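PDB 3ZBO: ALKF from Bacillus cereus, which is of unknown function but has affinity for branched DNA structures and is related to the HEAT-like repeat DNA glycosylases. Local coordinates for residues K163-I166 with H167-E171. Sequence-based numbering, arbitrary orientation.
Sequences KDTI and HHSPE
S169 turns back on T165 where the chain leaves helix 152-165 and heads for helix 171-187. From its CB, which lies 3.5 Å from the I166 O and close to the T165 carbonyl too, the side chain runs to OG, anti to its own carbonyl carbon (chi1 -74°). There the hydroxyl donates a hydrogen bond of 2.7 Å to T165 O. The same oxygen accepts from H168 N at 3.0 Å, and the two donors approach from opposite faces of the carbonyl plane, each well out of it. S169 N adds a straighter bond to I166 O (3.1 Å, 165° at the hydrogen). The i to i+3 spacing of these two backbone bonds is that of a tight 3-10 turn.

On the H167 side, the imidazole presents one face to the gamma-methyl of I166: CG2 sits 4.0 Å from the ring centroid of H167 and 8° off its normal, a CH-pi contact. H167 NE2 bonds to V202 O of helix 192-202, while the I166 side chain packs on V202, V205 and M177.

Two waters continue the polar links. One donates to K163 O and accepts from H167 N; the other donates to D164 O, and its O lies in plane at the edge of the H168 ring, a short 2.5 Å from H168 ND1.

The chemistry is that of a chain turning off a helix: the K163 and D164 carbonyls go to water, T165 O to an amide and a serine hydroxyl, and I166 O to S169 N, since P170, four residues on, has no N-H to give.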
loop_
_atom_site.group_PDB
_atom_site.type_symbol
_atom_site.label_atom_id
_atom_site.label_comp_id
_atom_site.label_asym_id
_atom_site.label_seq_id
_atom_site.Cartn_x
_atom_site.Cartn_y
_atom_site.Cartn_z
ATOM N N LYS A 163 8.974 13.439 -10.476
ATOM C CA LYS A 163 9.140 14.021 -11.814
ATOM C C LYS A 163 10.476 13.572 -12.466
ATOM O O LYS A 163 10.494 13.181 -13.647
ATOM C CB LYS A 163 9.133 15.565 -11.731
ATOM C CG LYS A 163 9.289 16.287 -13.102
ATOM C CD LYS A 163 9.376 17.797 -12.848
ATOM C CE LYS A 163 10.803 18.172 -12.607
ATOM N NZ LYS A 163 11.057 19.606 -13.010
ATOM N N ASP A 164 11.529 13.634 -11.672
ATOM C CA ASP A 164 12.879 13.458 -12.234
ATOM C C ASP A 164 13.185 12.013 -12.477
ATOM O O ASP A 164 14.031 11.725 -13.393
ATOM C CB ASP A 164 13.925 14.021 -11.319
ATOM C CG ASP A 164 13.930 15.573 -11.315
ATOM O OD1 ASP A 164 13.388 16.202 -12.205
ATOM O OD2 ASP A 164 14.444 16.132 -10.298
ATOM N N THR A 165 12.513 11.074 -11.783
ATOM C CA THR A 165 13.018 9.706 -11.748
ATOM C C THR A 165 11.975 8.603 -11.959
ATOM O O THR A 165 12.339 7.406 -12.174
ATOM C CB THR A 165 13.721 9.323 -10.439
ATOM O OG1 THR A 165 12.789 9.246 -9.309
ATOM C CG2 THR A 165 14.838 10.389 -10.036
ATOM N N ILE A 166 10.705 8.981 -12.048
ATOM C CA ILE A 166 9.692 7.920 -12.242
ATOM C C ILE A 166 9.903 7.022 -13.493
ATOM O O ILE A 166 9.722 5.786 -13.459
ATOM C CB ILE A 166 8.248 8.504 -12.173
ATOM C CG1 ILE A 166 7.233 7.381 -12.105
ATOM C CG2 ILE A 166 7.955 9.421 -13.445
ATOM C CD1 ILE A 166 5.785 7.897 -11.688
ATOM N N HIS A 167 10.295 7.646 -14.607
ATOM C CA HIS A 167 10.346 6.886 -15.823
ATOM C C HIS A 167 11.519 5.926 -15.852
ATOM O O HIS A 167 11.560 5.076 -16.710
ATOM C CB HIS A 167 10.375 7.852 -17.021
ATOM C CG HIS A 167 9.070 8.566 -17.230
ATOM N ND1 HIS A 167 7.868 7.926 -17.401
ATOM C CD2 HIS A 167 8.807 9.878 -17.358
ATOM C CE1 HIS A 167 6.909 8.809 -17.591
ATOM N NE2 HIS A 167 7.455 10.007 -17.545
ATOM N N HIS A 168 12.437 6.058 -14.900
ATOM C CA HIS A 168 13.592 5.106 -14.860
ATOM C C HIS A 168 13.600 4.382 -13.525
ATOM O O HIS A 168 14.580 3.705 -13.179
ATOM C CB HIS A 168 14.891 5.875 -15.065
ATOM C CG HIS A 168 15.008 6.371 -16.491
ATOM N ND1 HIS A 168 14.730 7.672 -16.845
ATOM C CD2 HIS A 168 15.214 5.704 -17.652
ATOM C CE1 HIS A 168 14.867 7.817 -18.154
ATOM N NE2 HIS A 168 15.157 6.636 -18.675
ATOM N N SER A 169 12.455 4.375 -12.848
ATOM C CA SER A 169 12.352 3.595 -11.589
ATOM C C SER A 169 11.894 2.170 -11.870
ATOM O O SER A 169 11.338 1.870 -12.921
ATOM C CB SER A 169 11.280 4.280 -10.764
ATOM O OG SER A 169 11.856 5.513 -10.239
ATOM N N PRO A 170 12.138 1.240 -10.923
ATOM C CA PRO A 170 11.601 -0.109 -11.069
ATOM C C PRO A 170 10.107 -0.117 -11.208
ATOM O O PRO A 170 9.466 0.822 -10.721
ATOM C CB PRO A 170 12.044 -0.792 -9.746
ATOM C CG PRO A 170 13.203 0.031 -9.208
ATOM C CD PRO A 170 12.863 1.445 -9.657
ATOM N N GLU A 171 9.582 -1.102 -11.878
ATOM C CA GLU A 171 8.168 -1.106 -12.288
ATOM C C GLU A 171 7.212 -0.868 -11.131
ATOM O O GLU A 171 6.307 -0.038 -11.225
ATOM C CB GLU A 171 7.708 -2.323 -13.060
ATOM C CG GLU A 171 8.686 -2.665 -14.230
ATOM C CD GLU A 171 8.830 -1.547 -15.258
ATOM O OE1 GLU A 171 7.852 -0.795 -15.519
ATOM O OE2 GLU A 171 9.943 -1.445 -15.908
HETATM O O HOH W 1 11.129 10.589 -14.907
HETATM O O HOH W 2 13.580 8.989 -14.999
#